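Local coordinates for protein alkaline serine protease (Thermobifida fusca, PDB 2PFE) that probably cleaves peptide bonds as a secreted serine endopeptidase of the chymotrypsin-like S1 family, the chain here being the protease domain without the preceding part of its precursor, at residues A31-C36 and G57-W62; S53-R58 and G123-L128; T110-N115 and L128-A133. All blocks are in the same frame, centred on the assembly; numbering follows the deposited sequence. Where two conformers were deposited one is given.

Overall arrangement
The chain has the two-domain architecture of chymotrypsin-like proteases, and the three contacts run from the active site to the second domain. Interaction 1 joins neighbouring strands 27-32 and 60-65 of the N-terminal sheet and holds His-35 and Asp-59. Interaction 2, centred about 8 Å away, bridges the loop after strand 48-54 to the hairpin of strands 116-120 and 123-126; the two share Gly-57 and Arg-58. Interaction 3 lies in the C-terminal barrel, its centre about 16 Å from that of interaction 2, with which it shares Leu-128. Along the chain interaction 1 closes before interaction 3 opens, whereas the segments of 2 and 3 alternate. The loop before the predicted catalytic Asp-59 is thereby tied to the second domain.

Interaction 1 of 3, residues A31-C36 and G57-W62; sequences ATAGHC and GRDMGW
The His-Asp pair of the predicted charge relay system of a chymotrypsin-like protease is formed where His-35, on a short 3-10 turn after strand 27-32, meets Asp-59, just ahead of strand 60-65. The carboxylate takes hold of the histidine at two places. OD2 of Asp-59 accepts from ND1 of His-35 at 2.8 Å in a nearly straight bond (169°), using its syn lone pair and lying in the plane of the imidazole at the ring edge. OD1 of Asp-59 is met almost end-on by the backbone N of His-35, also at 2.8 Å. Ring and carboxylate planes stand 48° apart. The aspartate has CG anti to its own backbone N (chi1 -167°), which swings the carboxylate across to the turn. OD2 has a second partner in Ser-155 OG, and the ring of His-35 lies beside Ser-140, the predicted third member of the relay, and the bound sulfonyl fluoride inhibitor. An asparagine in place of Asp-59 offers one acceptor oxygen instead of two, and would probably leave either ND1 or the backbone N of His-35 without its mate and the ring freer to turn. Next to the site the strands pair antiparallel: Thr-32 N gives a 2.9 Å bond to Gly-61 O from above the carbonyl plane, while the return bond from Gly-61 N to Thr-32 O is weak. Gly-34 lies close to Met-60, where a side chain would run into the Met-60 carbonyl oxygen. Thr-32 turns its OG1 to Tyr-9 OH, leaving its methyl CG2 against the carbonyl group of Gly-61, 3.9 Å from the Gly-61 O atom.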
ATOM      1  N   ALA A  31       5.523   1.338   4.172  1.00  3.11           N
ATOM      2  CA  ALA A  31       4.172   0.895   4.506  1.00  3.48           C
ATOM      3  C   ALA A  31       3.683  -0.115   3.481  1.00  3.52           C
ATOM      4  O   ALA A  31       4.030  -0.059   2.293  1.00  4.47           O
ATOM      5  CB  ALA A  31       3.211   2.079   4.560  1.00  3.20           C
ATOM      6  N   THR A  32       2.803  -0.991   3.961  1.00  3.71           N
ATOM      7  CA  THR A  32       2.250  -2.052   3.155  1.00  4.08           C
ATOM      8  C   THR A  32       0.961  -2.546   3.812  1.00  4.28           C
ATOM      9  O   THR A  32       0.531  -1.984   4.829  1.00  3.50           O
ATOM     10  CB  THR A  32       3.273  -3.204   2.929  1.00  4.97           C
ATOM     11  OG1 THR A  32       2.715  -4.143   2.006  1.00  4.18           O
ATOM     12  CG2 THR A  32       3.664  -3.913   4.235  1.00  5.59           C
ATOM     13  N   ALA A  33       0.356  -3.586   3.235  1.00  4.20           N
ATOM     14  CA  ALA A  33      -0.811  -4.232   3.800  1.00  4.89           C
ATOM     15  C   ALA A  33      -0.370  -5.202   4.899  1.00  4.51           C
ATOM     16  O   ALA A  33       0.626  -5.933   4.748  1.00  4.68           O
ATOM     17  CB  ALA A  33      -1.566  -4.994   2.700  1.00  5.21           C
ATOM     18  N   GLY A  34      -1.141  -5.250   5.993  1.00  3.67           N
ATOM     19  CA  GLY A  34      -0.885  -6.191   7.089  1.00  4.36           C
ATOM     20  C   GLY A  34      -0.912  -7.634   6.631  1.00  4.23           C
ATOM     21  O   GLY A  34      -0.145  -8.469   7.137  1.00  4.46           O
ATOM     22  N   HIS A  35      -1.795  -7.949   5.681  1.00  4.78           N
ATOM     23  CA  HIS A  35      -1.998  -9.344   5.277  1.00  5.27           C
ATOM     24  C   HIS A  35      -0.832  -9.915   4.478  1.00  5.96           C
ATOM     25  O   HIS A  35      -0.751 -11.135   4.267  1.00  6.08           O
ATOM     26  CB  HIS A  35      -3.320  -9.543   4.508  1.00  5.49           C
ATOM     27  CG  HIS A  35      -3.275  -9.085   3.082  1.00  4.52           C
ATOM     28  ND1 HIS A  35      -3.931  -7.959   2.637  1.00  4.71           N
ATOM     29  CD2 HIS A  35      -2.679  -9.631   1.992  1.00  5.64           C
ATOM     30  CE1 HIS A  35      -3.706  -7.803   1.342  1.00  6.40           C
ATOM     31  NE2 HIS A  35      -2.955  -8.805   0.926  1.00  5.79           N
ATOM     32  N   CYS A  36       0.062  -9.042   4.011  1.00  5.74           N
ATOM     33  CA  CYS A  36       1.250  -9.507   3.275  1.00  7.18           C
ATOM     34  C   CYS A  36       2.213 -10.299   4.172  1.00  7.25           C
ATOM     35  O   CYS A  36       3.003 -11.106   3.695  1.00  8.95           O
ATOM     36  CB  CYS A  36       1.936  -8.347   2.551  1.00  6.41           C
ATOM     37  SG  CYS A  36       0.932  -7.754   1.139  1.00  7.56           S
ATOM     38  N   GLY A  57      -8.878  -7.387  11.352  1.00  3.02           N
ATOM     39  CA  GLY A  57      -9.320  -6.233  12.128  1.00  3.67           C
ATOM     40  C   GLY A  57      -9.011  -4.952  11.381  1.00  4.13           C
ATOM     41  O   GLY A  57      -9.922  -4.196  10.999  1.00  4.25           O
ATOM     42  N   ARG A  58      -7.717  -4.690  11.201  1.00  3.57           N
ATOM     43  CA  ARG A  58      -7.245  -3.688  10.239  1.00  4.44           C
ATOM     44  C   ARG A  58      -6.482  -4.428   9.139  1.00  3.73           C
ATOM     45  O   ARG A  58      -6.480  -5.656   9.113  1.00  3.47           O
ATOM     46  CB  ARG A  58      -6.391  -2.613  10.921  1.00  5.13           C
ATOM     47  CG  ARG A  58      -7.087  -1.783  12.030  1.00  8.78           C
ATOM     48  CD  ARG A  58      -8.166  -0.820  11.459  1.00 15.90           C
ATOM     49  NE  ARG A  58      -8.079   0.535  12.022  1.00 19.39           N
ATOM     50  CZ  ARG A  58      -7.901   1.664  11.317  1.00 18.75           C
ATOM     51  NH1 ARG A  58      -7.831   1.667   9.976  1.00 18.03           N
ATOM     52  NH2 ARG A  58      -7.823   2.816  11.965  1.00 20.03           N
ATOM     53  N   ASP A  59      -5.861  -3.689   8.221  1.00  3.89           N
ATOM     54  CA  ASP A  59      -5.003  -4.323   7.218  1.00  3.97           C
ATOM     55  C   ASP A  59      -3.807  -3.435   6.897  1.00  3.85           C
ATOM     56  O   ASP A  59      -3.670  -2.879   5.782  1.00  4.50           O
ATOM     57  CB  ASP A  59      -5.777  -4.742   5.956  1.00  3.64           C
ATOM     58  CG  ASP A  59      -4.959  -5.669   5.063  1.00  4.99           C
ATOM     59  OD1 ASP A  59      -3.825  -6.035   5.457  1.00  4.86           O
ATOM     60  OD2 ASP A  59      -5.435  -6.054   3.975  1.00  4.59           O
ATOM     61  N   MET A  60      -2.955  -3.294   7.909  1.00  4.33           N
ATOM     62  CA  MET A  60      -1.884  -2.324   7.898  1.00  4.84           C
ATOM     63  C   MET A  60      -0.581  -2.941   8.416  1.00  3.74           C
ATOM     64  O   MET A  60      -0.589  -3.733   9.370  1.00  3.23           O
ATOM     65  CB  MET A  60      -2.270  -1.113   8.748  1.00  5.28           C
ATOM     66  CG  MET A  60      -2.610  -1.428  10.191  1.00  4.96           C
ATOM     67  SD  MET A  60      -3.099   0.052  11.060  1.00  8.27           S
ATOM     68  CE  MET A  60      -4.582   0.596  10.294  1.00 13.55           C
ATOM     69  N   GLY A  61       0.530  -2.527   7.819  1.00  3.52           N
ATOM     70  CA  GLY A  61       1.829  -3.073   8.170  1.00  3.48           C
ATOM     71  C   GLY A  61       2.933  -2.186   7.667  1.00  3.58           C
ATOM     72  O   GLY A  61       2.689  -1.249   6.875  1.00  3.68           O
ATOM     73  N   TRP A  62       4.139  -2.470   8.124  1.00  4.19           N
ATOM     74  CA  TRP A  62       5.306  -1.879   7.510  1.00  3.89           C
ATOM     75  C   TRP A  62       6.501  -2.807   7.602  1.00  4.13           C
ATOM     76  O   TRP A  62       6.564  -3.686   8.471  1.00  4.12           O
ATOM     77  CB  TRP A  62       5.604  -0.474   8.070  1.00  5.00           C
ATOM     78  CG  TRP A  62       6.277  -0.433   9.392  1.00  4.53           C
ATOM     79  CD1 TRP A  62       5.718  -0.698  10.610  1.00  5.45           C
ATOM     80  CD2 TRP A  62       7.639  -0.051   9.646  1.00  4.63           C
ATOM     81  NE1 TRP A  62       6.653  -0.520  11.606  1.00  5.68           N
ATOM     82  CE2 TRP A  62       7.831  -0.111  11.048  1.00  5.33           C
ATOM     83  CE3 TRP A  62       8.706   0.342   8.830  1.00  6.64           C
ATOM     84  CZ2 TRP A  62       9.065   0.180  11.654  1.00  5.66           C
ATOM     85  CZ3 TRP A  62       9.942   0.642   9.436  1.00  5.33           C
ATOM     86  CH2 TRP A  62      10.104   0.554  10.832  1.00  4.66           C
TER

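Interaction 2 of 3, residues S53-R58 and G123-L128; sequences SYFPGR and GTVTGL
Backbone hydrogen bonds fasten Gly-57 to the strand 123-126: Gly-57 N gives to Thr-124 O at 2.7 Å, and Gly-57 O receives Thr-126 N at 2.9 Å in a practically straight bond (178°). Together they make a single bridge of Gly-57 with Val-125. Gly-57, at a positive phi where a CB would jam against the preceding carbonyl, follows Pro-56, whose cis peptide bond turns the chain.

Apolar contacts lie beside this bridge. Val-125 CG2 reaches CE1 of Phe-55 at 3.6 Å, coming obliquely at the ring, and also rests against Pro-56. CB of Pro-56 sits over the centre of one face of the phenylalanine and comes within 3.5 Å of Thr-124 O. With chi1 at 174° the phenyl ring extends away from its own backbone N, to where CE1 meets the valine.

A water completes the contact, accepting from NH1 of Arg-58 at 2.6 Å and donating to O of Thr-126.

The loop before Asp-59 is thus joined to the strand by polar bonds from the Gly-57 backbone and through the water, while Phe-55, Pro-56 and Val-125 supply apolar packing beside them.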
ATOM      1  N   SER A  53       2.533  -5.361  11.817  1.00  4.82           N
ATOM      2  CA  SER A  53       1.422  -5.843  11.011  1.00  5.37           C
ATOM      3  C   SER A  53       0.194  -6.063  11.896  1.00  4.81           C
ATOM      4  O   SER A  53       0.248  -6.791  12.892  1.00  5.19           O
ATOM      5  CB  SER A  53       1.784  -7.134  10.272  1.00  5.24           C
ATOM      6  OG  SER A  53       0.635  -7.740   9.714  1.00  7.09           O
ATOM      7  N   TYR A  54      -0.886  -5.384  11.535  1.00  3.32           N
ATOM      8  CA  TYR A  54      -2.192  -5.563  12.132  1.00  3.37           C
ATOM      9  C   TYR A  54      -3.141  -6.056  11.050  1.00  3.35           C
ATOM     10  O   TYR A  54      -3.548  -5.282  10.157  1.00  4.46           O
ATOM     11  CB  TYR A  54      -2.688  -4.228  12.697  1.00  3.60           C
ATOM     12  CG  TYR A  54      -3.752  -4.373  13.761  1.00  5.10           C
ATOM     13  CD1 TYR A  54      -4.842  -5.207  13.571  1.00  7.69           C
ATOM     14  CD2 TYR A  54      -3.679  -3.644  14.945  1.00  7.07           C
ATOM     15  CE1 TYR A  54      -5.833  -5.348  14.561  1.00  5.04           C
ATOM     16  CE2 TYR A  54      -4.664  -3.764  15.930  1.00  7.37           C
ATOM     17  CZ  TYR A  54      -5.737  -4.609  15.721  1.00  7.39           C
ATOM     18  OH  TYR A  54      -6.698  -4.736  16.709  1.00  9.60           O
ATOM     19  N   PHE A  55      -3.461  -7.352  11.123  1.00  3.55           N
ATOM     20  CA  PHE A  55      -4.363  -8.023  10.189  1.00  2.91           C
ATOM     21  C   PHE A  55      -4.730  -9.354  10.797  1.00  3.51           C
ATOM     22  O   PHE A  55      -3.853 -10.084  11.220  1.00  4.25           O
ATOM     23  CB  PHE A  55      -3.726  -8.292   8.803  1.00  3.86           C
ATOM     24  CG  PHE A  55      -4.624  -9.104   7.897  1.00  4.07           C
ATOM     25  CD1 PHE A  55      -5.682  -8.486   7.235  1.00  4.49           C
ATOM     26  CD2 PHE A  55      -4.460 -10.485   7.760  1.00  3.98           C
ATOM     27  CE1 PHE A  55      -6.557  -9.223   6.410  1.00  4.34           C
ATOM     28  CE2 PHE A  55      -5.320 -11.226   6.944  1.00  6.85           C
ATOM     29  CZ  PHE A  55      -6.361 -10.596   6.257  1.00  4.79           C
ATOM     30  N   PRO A  56      -6.019  -9.685  10.813  1.00  3.38           N
ATOM     31  CA  PRO A  56      -7.217  -8.912  10.395  1.00  3.51           C
ATOM     32  C   PRO A  56      -7.616  -7.800  11.383  1.00  3.37           C
ATOM     33  O   PRO A  56      -6.781  -7.334  12.175  1.00  2.88           O
ATOM     34  CB  PRO A  56      -8.300  -9.986  10.311  1.00  3.27           C
ATOM     35  CG  PRO A  56      -7.885 -11.017  11.374  1.00  3.73           C
ATOM     36  CD  PRO A  56      -6.371 -11.039  11.293  1.00  2.65           C
ATOM     37  N   GLY A  57      -8.878  -7.387  11.352  1.00  3.02           N
ATOM     38  CA  GLY A  57      -9.320  -6.233  12.128  1.00  3.67           C
ATOM     39  C   GLY A  57      -9.011  -4.952  11.381  1.00  4.13           C
ATOM     40  O   GLY A  57      -9.922  -4.196  10.999  1.00  4.25           O
ATOM     41  N   ARG A  58      -7.717  -4.690  11.201  1.00  3.57           N
ATOM     42  CA  ARG A  58      -7.245  -3.688  10.239  1.00  4.44           C
ATOM     43  C   ARG A  58      -6.482  -4.428   9.139  1.00  3.73           C
ATOM     44  O   ARG A  58      -6.480  -5.656   9.113  1.00  3.47           O
ATOM     45  CB  ARG A  58      -6.391  -2.613  10.921  1.00  5.13           C
ATOM     46  CG  ARG A  58      -7.087  -1.783  12.030  1.00  8.78           C
ATOM     47  CD  ARG A  58      -8.166  -0.820  11.459  1.00 15.90           C
ATOM     48  NE  ARG A  58      -8.079   0.535  12.022  1.00 19.39           N
ATOM     49  CZ  ARG A  58      -7.901   1.664  11.317  1.00 18.75           C
ATOM     50  NH1 ARG A  58      -7.831   1.667   9.976  1.00 18.03           N
ATOM     51  NH2 ARG A  58      -7.823   2.816  11.965  1.00 20.03           N
ATOM     52  N   GLY A 123     -10.327 -13.338   8.219  1.00  9.71           N
ATOM     53  CA  GLY A 123     -11.011 -12.619   9.261  1.00  8.52           C
ATOM     54  C   GLY A 123     -11.483 -11.281   8.739  1.00  6.69           C
ATOM     55  O   GLY A 123     -11.084 -10.829   7.665  1.00  7.19           O
ATOM     56  N   THR A 124     -12.321 -10.656   9.539  1.00  6.07           N
ATOM     57  CA  THR A 124     -13.013  -9.438   9.177  1.00  4.96           C
ATOM     58  C   THR A 124     -12.071  -8.240   9.337  1.00  4.72           C
ATOM     59  O   THR A 124     -11.306  -8.136  10.317  1.00  3.71           O
ATOM     60  CB  THR A 124     -14.292  -9.321  10.005  1.00  4.96           C
ATOM     61  OG1 THR A 124     -15.145 -10.425   9.661  1.00  7.61           O
ATOM     62  CG2 THR A 124     -15.008  -8.015   9.721  1.00  5.84           C
ATOM     63  N   VAL A 125     -12.124  -7.357   8.356  1.00  3.96           N
ATOM     64  CA  VAL A 125     -11.347  -6.121   8.394  1.00  4.67           C
ATOM     65  C   VAL A 125     -12.304  -4.936   8.296  1.00  5.11           C
ATOM     66  O   VAL A 125     -13.217  -4.930   7.458  1.00  4.53           O
ATOM     67  CB  VAL A 125     -10.303  -6.048   7.255  1.00  4.61           C
ATOM     68  CG1 VAL A 125      -9.621  -4.689   7.244  1.00  6.10           C
ATOM     69  CG2 VAL A 125      -9.258  -7.126   7.447  1.00  4.22           C
ATOM     70  N   THR A 126     -12.094  -3.941   9.158  1.00  4.36           N
ATOM     71  CA  THR A 126     -12.955  -2.747   9.213  1.00  4.33           C
ATOM     72  C   THR A 126     -12.177  -1.508   8.750  1.00  3.86           C
ATOM     73  O   THR A 126     -10.956  -1.566   8.566  1.00  4.16           O
ATOM     74  CB  THR A 126     -13.503  -2.504  10.654  1.00  4.31           C
ATOM     75  OG1 THR A 126     -12.430  -2.117  11.516  1.00  5.64           O
ATOM     76  CG2 THR A 126     -14.187  -3.748  11.219  1.00  5.00           C
ATOM     77  N   GLY A 127     -12.886  -0.385   8.584  1.00  3.53           N
ATOM     78  CA  GLY A 127     -12.217   0.891   8.299  1.00  3.84           C
ATOM     79  C   GLY A 127     -11.693   1.077   6.879  1.00  3.46           C
ATOM     80  O   GLY A 127     -10.913   1.984   6.629  1.00  4.03           O
ATOM     81  N   LEU A 128     -12.113   0.219   5.949  1.00  3.17           N
ATOM     82  CA  LEU A 128     -11.593   0.254   4.583  1.00  4.01           C
ATOM     83  C   LEU A 128     -12.341   1.230   3.695  1.00  3.69           C
ATOM     84  O   LEU A 128     -13.521   1.496   3.871  1.00  4.31           O
ATOM     85  CB  LEU A 128     -11.662  -1.126   3.961  1.00  4.79           C
ATOM     86  CG  LEU A 128     -10.833  -2.218   4.642  1.00  4.27           C
ATOM     87  CD1 LEU A 128     -11.082  -3.567   3.978  1.00  7.12           C
ATOM     88  CD2 LEU A 128      -9.366  -1.859   4.679  1.00  7.65           C
TER
HETATM   89  O   HOH W   1      -8.694  -0.270   8.462  1.00 15.87           O

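Interaction 3 of 3, residues T110-N115 and L128-A133; sequences TIQSKN and LTRTTA
Backbone hydrogen bonds pair residues 110-113 of strand 105-113 with strand 128-131 antiparallel around a classic beta bulge, in which Gln-112 and Ser-113 both face Arg-130. Gln-112 N gives to Arg-130 O at 2.8 Å, and Ser-113 N reaches the same oxygen only weakly. Arg-130 N answers to Ser-113 O at 2.8 Å, nearly in line with the carbonyl. At the far end Thr-132 N bonds Thr-110 O in its carbonyl plane, while OG1 of Thr-132, placed between its backbone N and carbonyl carbon (chi1 61°), accepts from Thr-110 N at 2.8 Å.

The polar side chains meet at the bulge. NE of Arg-130 donates to OE1 of Gln-112 at 2.9 Å in a straight bond (169°), with the oxygen in the guanidinium plane; NH2 adds a weak second bond. Amide and guanidinium are almost perpendicular. Ser-113 OG lies over one face of the guanidinium, 2.9 Å from Arg-130 NH1 but at too poor an angle for a hydrogen bond. Two of the Arg-130 nitrogens thus converge on one amide oxygen, which also accepts from a water. OG1 of Thr-129 shares a second water with Asn-115 N.

Apolar contacts flank the bulge. CG2 of Ile-111 touches CG2 of Thr-129 at 3.5 Å, and CG2 of Thr-132 lies against the amide end of Gln-112, its chain crossing at about a right angle.

In the C-terminal barrel, strand 128-131 sits between 105-113 and 164-171: Thr-129 pairs through its backbone with Phe-169 and Thr-131 with Thr-167. Lys-114 runs alongside Thr-129, its NZ going on to a salt bridge with Glu-90, while Leu-128 packs on Val-118 and Tyr-120 of strand 116-120.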
ATOM      1  N   THR A 110     -12.729   5.793  -8.567  1.00  4.40           N
ATOM      2  CA  THR A 110     -13.380   6.793  -7.713  1.00  5.46           C
ATOM      3  C   THR A 110     -13.523   6.206  -6.309  1.00  4.74           C
ATOM      4  O   THR A 110     -13.826   5.009  -6.159  1.00  4.44           O
ATOM      5  CB  THR A 110     -14.779   7.195  -8.297  1.00  5.76           C
ATOM      6  OG1 THR A 110     -14.572   7.816  -9.579  0.80  8.65           O
ATOM      7  CG2 THR A 110     -15.500   8.188  -7.416  0.80  7.00           C
ATOM      8  N   ILE A 111     -13.348   7.043  -5.283  1.00  4.12           N
ATOM      9  CA  ILE A 111     -13.586   6.656  -3.898  1.00  4.78           C
ATOM     10  C   ILE A 111     -15.103   6.654  -3.688  1.00  4.84           C
ATOM     11  O   ILE A 111     -15.762   7.682  -3.878  1.00  4.74           O
ATOM     12  CB  ILE A 111     -12.922   7.658  -2.932  1.00  4.97           C
ATOM     13  CG1 ILE A 111     -11.395   7.573  -3.064  1.00  5.72           C
ATOM     14  CG2 ILE A 111     -13.389   7.383  -1.489  1.00  5.64           C
ATOM     15  CD1 ILE A 111     -10.592   8.598  -2.243  1.00  6.85           C
ATOM     16  N   GLN A 112     -15.661   5.503  -3.324  1.00  4.48           N
ATOM     17  CA  GLN A 112     -17.113   5.367  -3.216  1.00  5.11           C
ATOM     18  C   GLN A 112     -17.655   5.471  -1.807  1.00  5.82           C
ATOM     19  O   GLN A 112     -18.716   6.066  -1.581  1.00  6.86           O
ATOM     20  CB  GLN A 112     -17.570   4.014  -3.768  1.00  5.41           C
ATOM     21  CG  GLN A 112     -17.412   3.866  -5.269  1.00  6.64           C
ATOM     22  CD  GLN A 112     -18.305   2.755  -5.806  1.00  9.66           C
ATOM     23  OE1 GLN A 112     -18.416   1.686  -5.193  1.00 10.42           O
ATOM     24  NE2 GLN A 112     -18.970   3.006  -6.932  1.00 10.28           N
ATOM     25  N   SER A 113     -16.965   4.841  -0.870  1.00  5.24           N
ATOM     26  CA  SER A 113     -17.454   4.756   0.503  1.00  5.62           C
ATOM     27  C   SER A 113     -16.333   4.425   1.464  1.00  5.24           C
ATOM     28  O   SER A 113     -15.516   3.560   1.188  1.00  6.48           O
ATOM     29  CB  SER A 113     -18.559   3.706   0.614  1.00  6.51           C
ATOM     30  OG  SER A 113     -18.047   2.408   0.433  0.60  9.51           O
ATOM     31  N   LYS A 114     -16.316   5.106   2.607  1.00  4.09           N
ATOM     32  CA  LYS A 114     -15.279   4.928   3.606  1.00  3.86           C
ATOM     33  C   LYS A 114     -15.789   4.103   4.782  1.00  4.41           C
ATOM     34  O   LYS A 114     -16.988   3.861   4.941  1.00  5.06           O
ATOM     35  CB  LYS A 114     -14.761   6.290   4.094  1.00  4.13           C
ATOM     36  CG  LYS A 114     -14.106   7.113   3.000  1.00  3.83           C
ATOM     37  CD  LYS A 114     -13.621   8.427   3.541  1.00  2.99           C
ATOM     38  CE  LYS A 114     -12.914   9.231   2.441  1.00  2.05           C
ATOM     39  NZ  LYS A 114     -12.501  10.610   2.849  1.00  4.63           N
ATOM     40  N   ASN A 115     -14.856   3.677   5.611  1.00  3.52           N
ATOM     41  CA  ASN A 115     -15.184   2.946   6.839  1.00  4.24           C
ATOM     42  C   ASN A 115     -16.013   1.683   6.588  1.00  4.28           C
ATOM     43  O   ASN A 115     -16.988   1.399   7.311  1.00  5.02           O
ATOM     44  CB  ASN A 115     -15.838   3.842   7.904  1.00  5.47           C
ATOM     45  CG  ASN A 115     -15.639   3.292   9.298  1.00  9.47           C
ATOM     46  OD1 ASN A 115     -14.669   2.555   9.550  1.00 11.60           O
ATOM     47  ND2 ASN A 115     -16.546   3.643  10.221  1.00 13.15           N
ATOM     48  N   LEU A 128     -12.113   0.219   5.949  1.00  3.17           N
ATOM     49  CA  LEU A 128     -11.593   0.254   4.583  1.00  4.01           C
ATOM     50  C   LEU A 128     -12.341   1.230   3.695  1.00  3.69           C
ATOM     51  O   LEU A 128     -13.521   1.496   3.871  1.00  4.31           O
ATOM     52  CB  LEU A 128     -11.662  -1.126   3.961  1.00  4.79           C
ATOM     53  CG  LEU A 128     -10.833  -2.218   4.642  1.00  4.27           C
ATOM     54  CD1 LEU A 128     -11.082  -3.567   3.978  1.00  7.12           C
ATOM     55  CD2 LEU A 128      -9.366  -1.859   4.679  1.00  7.65           C
ATOM     56  N   THR A 129     -11.639   1.722   2.683  1.00  3.13           N
ATOM     57  CA  THR A 129     -12.260   2.588   1.691  1.00  3.22           C
ATOM     58  C   THR A 129     -12.475   1.817   0.399  1.00  3.61           C
ATOM     59  O   THR A 129     -11.520   1.268  -0.142  1.00  3.56           O
ATOM     60  CB  THR A 129     -11.368   3.815   1.427  1.00  3.09           C
ATOM     61  OG1 THR A 129     -11.240   4.552   2.650  1.00  4.01           O
ATOM     62  CG2 THR A 129     -11.975   4.723   0.345  1.00  3.93           C
ATOM     63  N   ARG A 130     -13.726   1.762  -0.051  1.00  3.48           N
ATOM     64  CA  ARG A 130     -14.108   1.079  -1.288  1.00  3.03           C
ATOM     65  C   ARG A 130     -13.927   2.023  -2.473  1.00  3.67           C
ATOM     66  O   ARG A 130     -14.309   3.205  -2.402  1.00  3.40           O
ATOM     67  CB  ARG A 130     -15.565   0.584  -1.197  1.00  2.63           C
ATOM     68  CG  ARG A 130     -15.989  -0.161  -2.409  1.00  4.80           C
ATOM     69  CD  ARG A 130     -17.407  -0.663  -2.262  1.00  5.70           C
ATOM     70  NE  ARG A 130     -18.397   0.348  -2.662  1.00  9.64           N
ATOM     71  CZ  ARG A 130     -19.419   0.765  -1.912  1.00  8.94           C
ATOM     72  NH1 ARG A 130     -19.623   0.289  -0.688  1.00 10.10           N
ATOM     73  NH2 ARG A 130     -20.256   1.668  -2.390  1.00  8.84           N
ATOM     74  N   THR A 131     -13.336   1.512  -3.550  1.00  3.24           N
ATOM     75  CA  THR A 131     -13.195   2.270  -4.791  1.00  3.33           C
ATOM     76  C   THR A 131     -13.618   1.439  -5.992  1.00  3.16           C
ATOM     77  O   THR A 131     -13.711   0.216  -5.917  1.00  3.48           O
ATOM     78  CB  THR A 131     -11.735   2.739  -5.052  1.00  3.87           C
ATOM     79  OG1 THR A 131     -10.989   1.700  -5.703  1.00  5.89           O
ATOM     80  CG2 THR A 131     -11.015   3.146  -3.748  1.00  4.95           C
ATOM     81  N   THR A 132     -13.800   2.119  -7.118  1.00  3.33           N
ATOM     82  CA  THR A 132     -14.096   1.452  -8.365  1.00  3.95           C
ATOM     83  C   THR A 132     -12.865   1.032  -9.174  1.00  4.64           C
ATOM     84  O   THR A 132     -13.042   0.511 -10.273  1.00  4.81           O
ATOM     85  CB  THR A 132     -14.915   2.356  -9.278  1.00  3.73           C
ATOM     86  OG1 THR A 132     -14.142   3.535  -9.575  1.00  4.02           O
ATOM     87  CG2 THR A 132     -16.290   2.708  -8.650  1.00  4.84           C
ATOM     88  N   ALA A 133     -11.641   1.258  -8.667  1.00  4.66           N
ATOM     89  CA  ALA A 133     -10.445   0.779  -9.349  1.00  5.27           C
ATOM     90  C   ALA A 133     -10.307  -0.732  -9.256  1.00  5.51           C
ATOM     91  O   ALA A 133     -10.802  -1.328  -8.302  1.00  5.44           O
ATOM     92  CB  ALA A 133      -9.210   1.451  -8.765  1.00  4.45           C
TER
HETATM   93  O   HOH W   2     -16.619   0.030  -5.449  1.00 20.81           O
HETATM   94  O   HOH W   3     -12.099   4.110   5.198  1.00  2.00           O